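Local structure of tudor domain-containing protein 1 (Homo sapiens, 5M9N) at residues 177-182 with 191-196; 148-153 with 202-207; 31-36 with 181-186. The protein binds arginine-methylated Piwi proteins through its Tudor domains and probably takes part in piRNA-directed repression of transposable elements during spermatogenesis. One frame throughout, in Å; residues are numbered along the deposited sequence.

Residues 31-36, ahead of strand 36-44, make the first half of interaction 3, which closes on 181-186 after a loop of 144 residues. That loop carries the Tudor core of this extended Tudor domain, so the contact joins chain from both sides of the core. Segment 148-153 leaves from within it and meets 202-207 in interaction 2, so interactions 2 and 3 cross. Interaction 1, the short hairpin contact of 177-182 with 191-196, lies wholly within the loop of interaction 2 and shares Val181 and Val182 with interaction 3. Together they tie the curled sheet of the staphylococcal nuclease-like subdomain to its N-terminal lead-in and to helix 204-210.

Interaction 1: 177-182 with 191-196; sequences ITVKVV and VELIDK
A beta hairpin of the nuclease-like, OB-fold part of the extended Tudor domain brings residues Thr178 to Val181 against Val191 to Ile194 in antiparallel register. Thr178 and Ile194 form one hydrogen-bonded pair, in which Thr178 N lies 2.9 Å from Ile194 O. Lys180 and Glu192 form the next, with Glu192 N 2.8 Å from Lys180 O. Between and beyond them, Val179 faces Leu193 and Val181 faces Val191 as non-hydrogen-bonded pairs.

The two faces differ in chemistry. On one, Lys180 and Glu192 run side by side, and Lys180 NZ forms a salt bridge with Glu192 OE1 at 3.3 Å, approaching from above the carboxylate plane. CG of Lys180 stands anti to its backbone N (chi1 179°), which sends the chain along that of Glu192. Further along this face, Lys196 lays its aliphatic part over the Thr178 hydroxyl, CD 3.4 Å from OG1. The other face is apolar: Val179 splits its methyls, CG1 lying 3.5 Å from Val191 CG1 and CG2 lying 4.0 Å from Leu193 CD2.

That apolar face continues into the interior, where Val191 and Leu193 rest on Phe50 of strand 49-54, and Leu193 also touches Leu150. Strand 36-44 pairs antiparallel with the other edge of 177-184, through Phe37 and Gly39, while strand 146-150 runs parallel to 189-195.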
ATOM      1  N   ILE A 177     -12.314  -8.115  -5.105  1.00 36.49           N
ATOM      2  CA  ILE A 177     -11.553  -8.885  -6.056  1.00 35.08           C
ATOM      3  C   ILE A 177     -11.001 -10.061  -5.310  1.00 33.40           C
ATOM      4  O   ILE A 177     -10.654  -9.944  -4.152  1.00 32.70           O
ATOM      5  CB  ILE A 177     -10.374  -8.009  -6.638  1.00 35.31           C
ATOM      6  CG1 ILE A 177     -10.969  -6.838  -7.418  1.00 36.27           C
ATOM      7  CG2 ILE A 177      -9.444  -8.798  -7.541  1.00 35.04           C
ATOM      8  CD1 ILE A 177     -11.989  -7.216  -8.489  1.00 36.71           C
ATOM      9  N   THR A 178     -10.942 -11.208  -5.966  1.00 32.90           N
ATOM     10  CA  THR A 178     -10.180 -12.334  -5.455  1.00 32.75           C
ATOM     11  C   THR A 178      -8.712 -12.150  -5.916  1.00 31.82           C
ATOM     12  O   THR A 178      -8.429 -12.106  -7.115  1.00 32.69           O
ATOM     13  CB  THR A 178     -10.741 -13.679  -5.925  1.00 33.60           C
ATOM     14  OG1 THR A 178     -12.110 -13.791  -5.486  1.00 34.39           O
ATOM     15  CG2 THR A 178      -9.940 -14.810  -5.365  1.00 33.70           C
ATOM     16  N   VAL A 179      -7.808 -12.048  -4.962  1.00 30.72           N
ATOM     17  CA  VAL A 179      -6.357 -11.967  -5.223  1.00 29.77           C
ATOM     18  C   VAL A 179      -5.797 -13.326  -4.962  1.00 29.78           C
ATOM     19  O   VAL A 179      -5.983 -13.854  -3.875  1.00 29.74           O
ATOM     20  CB  VAL A 179      -5.686 -10.979  -4.241  1.00 29.43           C
ATOM     21  CG1 VAL A 179      -4.177 -10.890  -4.495  1.00 29.06           C
ATOM     22  CG2 VAL A 179      -6.325  -9.626  -4.375  1.00 29.23           C
ATOM     23  N   LYS A 180      -5.137 -13.910  -5.953  1.00 30.03           N
ATOM     24  CA  LYS A 180      -4.523 -15.202  -5.812  1.00 31.20           C
ATOM     25  C   LYS A 180      -3.016 -15.064  -5.975  1.00 30.90           C
ATOM     26  O   LYS A 180      -2.579 -14.581  -7.009  1.00 30.23           O
ATOM     27  CB  LYS A 180      -5.108 -16.119  -6.892  1.00 33.40           C
ATOM     28  CG  LYS A 180      -4.563 -17.530  -6.905  1.00 35.68           C
ATOM     29  CD  LYS A 180      -5.393 -18.334  -7.874  1.00 37.86           C
ATOM     30  CE  LYS A 180      -4.718 -19.576  -8.388  1.00 40.16           C
ATOM     31  NZ  LYS A 180      -5.139 -19.847  -9.789  1.00 41.49           N
ATOM     32  N   VAL A 181      -2.255 -15.523  -4.984  1.00 30.87           N
ATOM     33  CA  VAL A 181      -0.784 -15.448  -5.013  1.00 31.32           C
ATOM     34  C   VAL A 181      -0.252 -16.586  -5.903  1.00 32.31           C
ATOM     35  O   VAL A 181      -0.450 -17.761  -5.599  1.00 32.44           O
ATOM     36  CB  VAL A 181      -0.175 -15.551  -3.602  1.00 31.26           C
ATOM     37  CG1 VAL A 181       1.339 -15.318  -3.639  1.00 31.36           C
ATOM     38  CG2 VAL A 181      -0.845 -14.579  -2.623  1.00 30.53           C
ATOM     39  N   VAL A 182       0.356 -16.216  -7.030  1.00 32.82           N
ATOM     40  CA  VAL A 182       0.987 -17.170  -7.940  1.00 34.24           C
ATOM     41  C   VAL A 182       2.448 -17.457  -7.505  1.00 35.10           C
ATOM     42  O   VAL A 182       2.914 -18.600  -7.622  1.00 35.74           O
ATOM     43  CB  VAL A 182       1.012 -16.618  -9.365  1.00 34.43           C
ATOM     44  CG1 VAL A 182       1.695 -17.596 -10.304  1.00 36.15           C
ATOM     45  CG2 VAL A 182      -0.368 -16.261  -9.863  1.00 34.25           C
ATOM     46  N   VAL A 191       0.509 -11.991  -8.576  1.00 29.46           N
ATOM     47  CA  VAL A 191      -0.898 -12.389  -8.278  1.00 29.63           C
ATOM     48  C   VAL A 191      -1.745 -12.448  -9.532  1.00 30.48           C
ATOM     49  O   VAL A 191      -1.412 -11.835 -10.556  1.00 30.60           O
ATOM     50  CB  VAL A 191      -1.594 -11.389  -7.295  1.00 28.49           C
ATOM     51  CG1 VAL A 191      -0.971 -11.403  -5.905  1.00 28.30           C
ATOM     52  CG2 VAL A 191      -1.678 -10.005  -7.884  1.00 27.94           C
ATOM     53  N   GLU A 192      -2.840 -13.208  -9.457  1.00 31.53           N
ATOM     54  CA  GLU A 192      -3.932 -13.071 -10.407  1.00 32.07           C
ATOM     55  C   GLU A 192      -5.004 -12.285  -9.716  1.00 31.30           C
ATOM     56  O   GLU A 192      -5.178 -12.426  -8.506  1.00 31.50           O
ATOM     57  CB  GLU A 192      -4.515 -14.431 -10.787  1.00 33.88           C
ATOM     58  CG  GLU A 192      -3.787 -15.149 -11.893  1.00 35.59           C
ATOM     59  CD  GLU A 192      -4.209 -16.593 -11.994  1.00 37.95           C
ATOM     60  OE1 GLU A 192      -5.207 -16.969 -11.364  1.00 39.32           O
ATOM     61  OE2 GLU A 192      -3.536 -17.366 -12.693  1.00 40.96           O
ATOM     62  N   LEU A 193      -5.711 -11.456 -10.470  1.00 31.06           N
ATOM     63  CA  LEU A 193      -6.845 -10.692  -9.970  1.00 31.10           C
ATOM     64  C   LEU A 193      -8.090 -11.201 -10.683  1.00 32.55           C
ATOM     65  O   LEU A 193      -8.164 -11.109 -11.898  1.00 32.21           O
ATOM     66  CB  LEU A 193      -6.695  -9.229 -10.294  1.00 30.37           C
ATOM     67  CG  LEU A 193      -5.518  -8.460  -9.662  1.00 29.22           C
ATOM     68  CD1 LEU A 193      -5.638  -7.007 -10.057  1.00 28.89           C
ATOM     69  CD2 LEU A 193      -5.509  -8.644  -8.163  1.00 28.97           C
ATOM     70  N   ILE A 194      -9.071 -11.682  -9.915  1.00 33.94           N
ATOM     71  CA  ILE A 194     -10.226 -12.375 -10.497  1.00 36.29           C
ATOM     72  C   ILE A 194     -11.487 -11.788  -9.902  1.00 36.75           C
ATOM     73  O   ILE A 194     -11.676 -11.803  -8.697  1.00 35.80           O
ATOM     74  CB  ILE A 194     -10.167 -13.888 -10.214  1.00 37.68           C
ATOM     75  CG1 ILE A 194      -8.863 -14.486 -10.773  1.00 38.40           C
ATOM     76  CG2 ILE A 194     -11.341 -14.622 -10.862  1.00 38.87           C
ATOM     77  CD1 ILE A 194      -8.439 -15.762 -10.082  1.00 39.47           C
ATOM     78  N   ASP A 195     -12.333 -11.241 -10.760  1.00 38.63           N
ATOM     79  CA  ASP A 195     -13.573 -10.695 -10.319  1.00 40.47           C
ATOM     80  C   ASP A 195     -14.601 -11.841 -10.484  1.00 42.40           C
ATOM     81  O   ASP A 195     -14.900 -12.266 -11.589  1.00 41.90           O
ATOM     82  CB  ASP A 195     -13.955  -9.466 -11.118  1.00 41.89           C
ATOM     83  CG  ASP A 195     -15.322  -8.876 -10.694  1.00 43.89           C
ATOM     84  OD1 ASP A 195     -15.918  -9.315  -9.649  1.00 45.43           O
ATOM     85  OD2 ASP A 195     -15.808  -7.999 -11.439  1.00 45.10           O
ATOM     86  N   LYS A 196     -15.050 -12.346  -9.352  1.00 44.22           N
ATOM     87  CA  LYS A 196     -16.011 -13.443  -9.294  1.00 47.09           C
ATOM     88  C   LYS A 196     -17.483 -12.980  -9.256  1.00 50.39           C
ATOM     89  O   LYS A 196     -18.402 -13.801  -9.026  1.00 51.83           O
ATOM     90  CB  LYS A 196     -15.665 -14.312  -8.100  1.00 46.83           C
ATOM     91  CG  LYS A 196     -14.335 -15.022  -8.286  1.00 46.42           C
ATOM     92  CD  LYS A 196     -14.080 -16.005  -7.163  1.00 47.45           C
ATOM     93  CE  LYS A 196     -12.964 -16.954  -7.540  1.00 48.55           C
ATOM     94  NZ  LYS A 196     -12.469 -17.694  -6.342  1.00 49.85           N
TER

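Interaction 2: 148-153 with 202-207; sequences CVLAGV and VSVSKV
Val204 and Ser205, which open helix 204-210, meet Leu150, Ala151 and Val153 where strand 146-150 runs out into a turn. Ser203, at the N-cap position just before the helix, closes the first helical turn: its carbonyl O accepts a hydrogen bond from Val207 N at 3.3 Å.

Val204 comes next and lends a methyl to the contact. Its CG1 lies 4.1 Å from Leu150 CD2, a loose apolar touch between the start of the helix and the end of the strand.

Ser205 carries most of the contact. Its OG donates to Ala151 O over 2.7 Å, arriving almost in line with the carbonyl bond (C=O...donor angle 163°). Leu150 covers the hydroxyl with its branch point and one methyl, CG standing 3.4 Å and CD2 3.5 Å from Ser205 OG, so this buried hydroxyl pairs with a backbone carbonyl and has leucine carbons beside it. The hydroxyl points this way because OG is turned anti to the serine carbonyl carbon (chi1 -67°). Beyond it, Ser205 CB packs 4.0 Å from Val153 CG1. Thus the residue is touched by Leu150, Ala151 and Val153 alike, while Gly152, with a positive phi of 80°, lets the chain turn between the last two.

Lys206 forms a salt bridge with Asp210 of its own helix. Val207 leans on Leu171 of helix 162-172, against which Val204 also packs through Met168, Leu171 and Val172. Leu150 also touches Phe50 and Leu193, Ala151 hydrogen-bonds to Val191 of strand 189-195, and Val153 starts strand 153-155, which pairs with 214-216; the contact thus fastens the short helix to the C-terminal end of strand 146-150, an inner strand of the curled sheet.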
ATOM      1  N   CYS A 148       2.069  -5.835  -5.274  1.00 25.32           N
ATOM      2  CA  CYS A 148       1.706  -6.821  -6.237  1.00 25.73           C
ATOM      3  C   CYS A 148       2.227  -6.497  -7.620  1.00 25.92           C
ATOM      4  O   CYS A 148       2.364  -5.330  -8.004  1.00 25.48           O
ATOM      5  CB  CYS A 148       0.175  -6.903  -6.332  1.00 25.93           C
ATOM      6  SG  CYS A 148      -0.579  -7.498  -4.802  1.00 26.18           S
ATOM      7  N   VAL A 149       2.451  -7.574  -8.378  1.00 26.55           N
ATOM      8  CA  VAL A 149       2.702  -7.547  -9.780  1.00 27.04           C
ATOM      9  C   VAL A 149       1.708  -8.529 -10.438  1.00 27.86           C
ATOM     10  O   VAL A 149       1.540  -9.615  -9.948  1.00 27.91           O
ATOM     11  CB  VAL A 149       4.086  -8.143 -10.030  1.00 27.36           C
ATOM     12  CG1 VAL A 149       4.367  -8.284 -11.526  1.00 27.88           C
ATOM     13  CG2 VAL A 149       5.135  -7.324  -9.311  1.00 27.19           C
ATOM     14  N   LEU A 150       1.086  -8.113 -11.527  1.00 28.61           N
ATOM     15  CA  LEU A 150       0.055  -8.876 -12.170  1.00 29.95           C
ATOM     16  C   LEU A 150       0.696 -10.020 -12.976  1.00 30.88           C
ATOM     17  O   LEU A 150       1.501  -9.749 -13.848  1.00 31.19           O
ATOM     18  CB  LEU A 150      -0.795  -7.970 -13.069  1.00 30.14           C
ATOM     19  CG  LEU A 150      -2.078  -8.706 -13.512  1.00 30.63           C
ATOM     20  CD1 LEU A 150      -3.056  -8.861 -12.352  1.00 30.45           C
ATOM     21  CD2 LEU A 150      -2.788  -8.021 -14.653  1.00 31.02           C
ATOM     22  N   ALA A 151       0.383 -11.271 -12.625  1.00 32.48           N
ATOM     23  CA  ALA A 151       0.890 -12.517 -13.288  1.00 34.30           C
ATOM     24  C   ALA A 151       0.532 -12.651 -14.749  1.00 35.83           C
ATOM     25  O   ALA A 151      -0.554 -12.260 -15.177  1.00 35.65           O
ATOM     26  CB  ALA A 151       0.378 -13.789 -12.567  1.00 34.64           C
ATOM     27  N   GLY A 152       1.488 -13.211 -15.499  1.00 38.34           N
ATOM     28  CA  GLY A 152       1.276 -13.691 -16.866  1.00 40.28           C
ATOM     29  C   GLY A 152       1.295 -12.641 -17.958  1.00 41.08           C
ATOM     30  O   GLY A 152       0.992 -12.974 -19.097  1.00 41.30           O
ATOM     31  N   VAL A 153       1.635 -11.392 -17.637  1.00 41.10           N
ATOM     32  CA  VAL A 153       1.521 -10.298 -18.602  1.00 42.48           C
ATOM     33  C   VAL A 153       2.754  -9.434 -18.658  1.00 42.69           C
ATOM     34  O   VAL A 153       3.445  -9.275 -17.667  1.00 42.44           O
ATOM     35  CB  VAL A 153       0.311  -9.361 -18.375  1.00 42.10           C
ATOM     36  CG1 VAL A 153      -0.968 -10.097 -18.661  1.00 42.37           C
ATOM     37  CG2 VAL A 153       0.324  -8.691 -16.976  1.00 41.49           C
ATOM     38  N   VAL A 202     -13.798 -13.310 -14.636  1.00 52.31           N
ATOM     39  CA  VAL A 202     -12.951 -12.479 -15.482  1.00 51.19           C
ATOM     40  C   VAL A 202     -11.603 -12.184 -14.773  1.00 49.38           C
ATOM     41  O   VAL A 202     -11.576 -11.725 -13.625  1.00 46.23           O
ATOM     42  CB  VAL A 202     -13.682 -11.189 -15.945  1.00 52.96           C
ATOM     43  CG1 VAL A 202     -15.026 -11.534 -16.617  1.00 54.78           C
ATOM     44  CG2 VAL A 202     -13.932 -10.220 -14.808  1.00 53.34           C
ATOM     45  N   SER A 203     -10.513 -12.538 -15.466  1.00 47.42           N
ATOM     46  CA  SER A 203      -9.139 -12.339 -15.012  1.00 45.88           C
ATOM     47  C   SER A 203      -8.753 -10.988 -15.514  1.00 44.28           C
ATOM     48  O   SER A 203      -9.040 -10.665 -16.668  1.00 42.23           O
ATOM     49  CB  SER A 203      -8.226 -13.393 -15.644  1.00 47.39           C
ATOM     50  OG  SER A 203      -6.873 -13.305 -15.235  1.00 46.64           O
ATOM     51  N   VAL A 204      -8.109 -10.184 -14.656  1.00 42.08           N
ATOM     52  CA  VAL A 204      -7.683  -8.882 -15.088  1.00 41.48           C
ATOM     53  C   VAL A 204      -6.616  -9.079 -16.166  1.00 41.48           C
ATOM     54  O   VAL A 204      -6.638  -8.366 -17.141  1.00 40.78           O
ATOM     55  CB  VAL A 204      -7.209  -7.986 -13.910  1.00 40.93           C
ATOM     56  CG1 VAL A 204      -6.641  -6.656 -14.404  1.00 40.91           C
ATOM     57  CG2 VAL A 204      -8.376  -7.723 -12.959  1.00 40.75           C
ATOM     58  N   SER A 205      -5.701 -10.041 -15.967  1.00 42.15           N
ATOM     59  CA  SER A 205      -4.671 -10.408 -16.958  1.00 42.66           C
ATOM     60  C   SER A 205      -5.290 -10.680 -18.342  1.00 42.97           C
ATOM     61  O   SER A 205      -4.865 -10.103 -19.316  1.00 43.13           O
ATOM     62  CB  SER A 205      -3.883 -11.650 -16.489  1.00 43.53           C
ATOM     63  OG  SER A 205      -3.081 -11.397 -15.323  1.00 44.37           O
ATOM     64  N   LYS A 206      -6.303 -11.535 -18.395  1.00 43.02           N
ATOM     65  CA  LYS A 206      -6.943 -11.978 -19.686  1.00 44.80           C
ATOM     66  C   LYS A 206      -7.559 -10.803 -20.455  1.00 44.56           C
ATOM     67  O   LYS A 206      -7.364 -10.684 -21.656  1.00 44.82           O
ATOM     68  CB  LYS A 206      -8.002 -13.104 -19.461  1.00 45.54           C
ATOM     69  CG  LYS A 206      -8.693 -13.652 -20.742  1.00 47.37           C
ATOM     70  CD  LYS A 206      -7.718 -13.961 -21.890  1.00 48.81           C
ATOM     71  CE  LYS A 206      -8.239 -14.961 -22.939  1.00 50.40           C
ATOM     72  NZ  LYS A 206      -9.694 -14.820 -23.253  1.00 50.96           N
ATOM     73  N   VAL A 207      -8.239  -9.909 -19.748  1.00 44.43           N
ATOM     74  CA  VAL A 207      -8.858  -8.754 -20.394  1.00 46.28           C
ATOM     75  C   VAL A 207      -7.792  -7.832 -21.022  1.00 47.95           C
ATOM     76  O   VAL A 207      -7.970  -7.341 -22.131  1.00 50.17           O
ATOM     77  CB  VAL A 207      -9.716  -7.930 -19.416  1.00 45.49           C
ATOM     78  CG1 VAL A 207     -10.247  -6.671 -20.102  1.00 46.53           C
ATOM     79  CG2 VAL A 207     -10.873  -8.745 -18.858  1.00 45.78           C
TER

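Interaction 3: 31-36 with 181-186; sequences LNVGDE and VVDKLE
Val181 and Leu31 meet at about a right angle: Leu31 CD2 lies 4.0 Å from Val181 CG2. Val181 splays its two methyls over the turn of 31-36. CG1, anti to the backbone N (chi1 -174°), lies near Val33 CA and Asn32 O, whereas CG2 lies 3.6 Å from Asp35 O.

Val33 and Lys184 instead slide past one another in opposite directions, with Val33 CG2 4.0 Å from Lys184 CG. The other methyl of Val33, CG1, presses against Val182 O at 3.2 Å, a tight fit. Bends at chi2 and chi3 of Lys184, each close to -53°, curl the chain back so that NZ donates to Leu31 O at 3.2 Å, tilted from the carbonyl plane; the stronger partner of this ammonium group is Ser189 OG, of strand 189-195, outside the contact.

The backbone of Asn32 to Asp35 forms a type II beta turn with Gly34 at its positive-phi position. Gly34 N reaches Val181 O at 2.9 Å, and Val181 N reaches Asp35 O at 2.9 Å, the latter bond nearly straight. These bonds tie the turn leading into strand 36-44 to strand 177-184, its antiparallel neighbour in the curled sheet. Asp35 OD2 in turn takes the N-H of Asn32, from above the carboxylate plane, bracing the turn from within. A classic beta bulge, Val182 and Asp183 facing Leu190, follows in strand 177-184.

Both backbone polar groups of Val181 are therefore used by the turn, and every hydrogen bond across this contact ends on a main-chain carbonyl. Only the lysine bond involves a side chain, so the pairing of turn and strand should depend little on ionisation.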
ATOM      1  N   LEU A  31       1.840 -14.080   3.066  1.00 48.20           N
ATOM      2  CA  LEU A  31       1.087 -14.434   1.891  1.00 45.69           C
ATOM      3  C   LEU A  31       1.827 -15.608   1.296  1.00 44.01           C
ATOM      4  O   LEU A  31       2.921 -15.452   0.760  1.00 45.90           O
ATOM      5  CB  LEU A  31       1.024 -13.270   0.921  1.00 44.94           C
ATOM      6  CG  LEU A  31      -0.356 -12.631   0.857  1.00 46.15           C
ATOM      7  CD1 LEU A  31      -0.827 -12.139   2.208  1.00 45.73           C
ATOM      8  CD2 LEU A  31      -0.333 -11.519  -0.177  1.00 45.97           C
ATOM      9  N   ASN A  32       1.288 -16.792   1.501  1.00 42.66           N
ATOM     10  CA  ASN A  32       1.863 -18.004   0.918  1.00 42.39           C
ATOM     11  C   ASN A  32       1.396 -18.156  -0.527  1.00 39.65           C
ATOM     12  O   ASN A  32       0.281 -17.707  -0.885  1.00 37.09           O
ATOM     13  CB  ASN A  32       1.475 -19.227   1.747  1.00 44.82           C
ATOM     14  CG  ASN A  32       2.012 -19.159   3.172  1.00 47.35           C
ATOM     15  OD1 ASN A  32       1.276 -19.384   4.127  1.00 49.61           O
ATOM     16  ND2 ASN A  32       3.283 -18.815   3.323  1.00 47.97           N
ATOM     17  N   VAL A  33       2.242 -18.790  -1.348  1.00 38.02           N
ATOM     18  CA  VAL A  33       1.857 -19.109  -2.714  1.00 37.57           C
ATOM     19  C   VAL A  33       0.570 -19.973  -2.609  1.00 37.41           C
ATOM     20  O   VAL A  33       0.443 -20.811  -1.726  1.00 37.01           O
ATOM     21  CB  VAL A  33       2.960 -19.881  -3.520  1.00 38.44           C
ATOM     22  CG1 VAL A  33       2.441 -20.224  -4.911  1.00 38.46           C
ATOM     23  CG2 VAL A  33       4.264 -19.081  -3.632  1.00 38.33           C
ATOM     24  N   GLY A  34      -0.383 -19.738  -3.486  1.00 37.34           N
ATOM     25  CA  GLY A  34      -1.664 -20.440  -3.402  1.00 38.33           C
ATOM     26  C   GLY A  34      -2.688 -19.798  -2.480  1.00 38.58           C
ATOM     27  O   GLY A  34      -3.849 -20.126  -2.583  1.00 39.62           O
ATOM     28  N   ASP A  35      -2.304 -18.854  -1.610  1.00 38.41           N
ATOM     29  CA  ASP A  35      -3.317 -18.112  -0.856  1.00 38.67           C
ATOM     30  C   ASP A  35      -4.201 -17.362  -1.814  1.00 37.91           C
ATOM     31  O   ASP A  35      -3.717 -16.786  -2.794  1.00 36.24           O
ATOM     32  CB  ASP A  35      -2.722 -17.101   0.122  1.00 38.85           C
ATOM     33  CG  ASP A  35      -2.049 -17.763   1.302  1.00 40.60           C
ATOM     34  OD1 ASP A  35      -1.974 -19.003   1.374  1.00 43.07           O
ATOM     35  OD2 ASP A  35      -1.553 -17.030   2.155  1.00 42.34           O
ATOM     36  N   GLU A  36      -5.500 -17.402  -1.532  1.00 37.56           N
ATOM     37  CA  GLU A  36      -6.441 -16.516  -2.153  1.00 38.18           C
ATOM     38  C   GLU A  36      -7.053 -15.677  -1.039  1.00 37.41           C
ATOM     39  O   GLU A  36      -7.225 -16.151   0.106  1.00 38.43           O
ATOM     40  CB  GLU A  36      -7.542 -17.267  -2.870  1.00 40.06           C
ATOM     41  CG  GLU A  36      -7.100 -18.167  -3.977  1.00 42.16           C
ATOM     42  CD  GLU A  36      -8.295 -18.813  -4.676  1.00 44.52           C
ATOM     43  OE1 GLU A  36      -9.081 -19.498  -3.994  1.00 45.65           O
ATOM     44  OE2 GLU A  36      -8.437 -18.619  -5.894  1.00 45.85           O
ATOM     45  N   VAL A 181      -2.255 -15.523  -4.984  1.00 30.87           N
ATOM     46  CA  VAL A 181      -0.784 -15.448  -5.013  1.00 31.32           C
ATOM     47  C   VAL A 181      -0.252 -16.586  -5.903  1.00 32.31           C
ATOM     48  O   VAL A 181      -0.450 -17.761  -5.599  1.00 32.44           O
ATOM     49  CB  VAL A 181      -0.175 -15.551  -3.602  1.00 31.26           C
ATOM     50  CG1 VAL A 181       1.339 -15.318  -3.639  1.00 31.36           C
ATOM     51  CG2 VAL A 181      -0.845 -14.579  -2.623  1.00 30.53           C
ATOM     52  N   VAL A 182       0.356 -16.216  -7.030  1.00 32.82           N
ATOM     53  CA  VAL A 182       0.987 -17.170  -7.940  1.00 34.24           C
ATOM     54  C   VAL A 182       2.448 -17.457  -7.505  1.00 35.10           C
ATOM     55  O   VAL A 182       2.914 -18.600  -7.622  1.00 35.74           O
ATOM     56  CB  VAL A 182       1.012 -16.618  -9.365  1.00 34.43           C
ATOM     57  CG1 VAL A 182       1.695 -17.596 -10.304  1.00 36.15           C
ATOM     58  CG2 VAL A 182      -0.368 -16.261  -9.863  1.00 34.25           C
ATOM     59  N   ASP A 183       3.186 -16.422  -7.084  1.00 35.18           N
ATOM     60  CA  ASP A 183       4.598 -16.557  -6.651  1.00 36.55           C
ATOM     61  C   ASP A 183       5.010 -15.432  -5.708  1.00 36.46           C
ATOM     62  O   ASP A 183       4.329 -14.420  -5.640  1.00 35.17           O
ATOM     63  CB  ASP A 183       5.535 -16.496  -7.864  1.00 37.58           C
ATOM     64  CG  ASP A 183       6.991 -16.981  -7.565  1.00 39.14           C
ATOM     65  OD1 ASP A 183       7.241 -17.740  -6.571  1.00 39.44           O
ATOM     66  OD2 ASP A 183       7.886 -16.607  -8.385  1.00 40.07           O
ATOM     67  N   LYS A 184       6.115 -15.627  -5.000  1.00 37.86           N
ATOM     68  CA  LYS A 184       6.722 -14.575  -4.191  1.00 39.89           C
ATOM     69  C   LYS A 184       8.002 -14.016  -4.844  1.00 41.28           C
ATOM     70  O   LYS A 184       8.897 -14.772  -5.161  1.00 42.43           O
ATOM     71  CB  LYS A 184       7.091 -15.128  -2.831  1.00 41.37           C
ATOM     72  CG  LYS A 184       5.952 -15.768  -2.078  1.00 42.21           C
ATOM     73  CD  LYS A 184       4.777 -14.841  -1.940  1.00 42.70           C
ATOM     74  CE  LYS A 184       5.193 -13.485  -1.376  1.00 43.10           C
ATOM     75  NZ  LYS A 184       4.028 -12.841  -0.794  1.00 44.34           N
ATOM     76  N   LEU A 185       8.039 -12.704  -5.054  1.00 42.07           N
ATOM     77  CA  LEU A 185       9.191 -12.016  -5.610  1.00 43.74           C
ATOM     78  C   LEU A 185       9.907 -11.369  -4.450  1.00 45.51           C
ATOM     79  O   LEU A 185       9.461 -11.451  -3.299  1.00 44.93           O
ATOM     80  CB  LEU A 185       8.761 -10.981  -6.652  1.00 42.49           C
ATOM     81  CG  LEU A 185       7.831 -11.540  -7.716  1.00 42.71           C
ATOM     82  CD1 LEU A 185       7.348 -10.477  -8.693  1.00 42.05           C
ATOM     83  CD2 LEU A 185       8.505 -12.704  -8.438  1.00 43.57           C
ATOM     84  N   GLU A 186      11.025 -10.719  -4.741  1.00 48.06           N
ATOM     85  CA  GLU A 186      11.861 -10.206  -3.669  1.00 49.15           C
ATOM     86  C   GLU A 186      11.120  -9.196  -2.803  1.00 46.63           C
ATOM     87  O   GLU A 186      11.065  -9.339  -1.582  1.00 47.72           O
ATOM     88  CB  GLU A 186      13.172  -9.608  -4.222  1.00 52.48           C
ATOM     89  CG  GLU A 186      14.163  -9.243  -3.101  1.00 56.02           C
ATOM     90  CD  GLU A 186      15.457  -8.647  -3.618  1.00 58.69           C
ATOM     91  OE1 GLU A 186      16.105  -9.332  -4.419  1.00 62.84           O
ATOM     92  OE2 GLU A 186      15.834  -7.514  -3.223  1.00 60.59           O
TER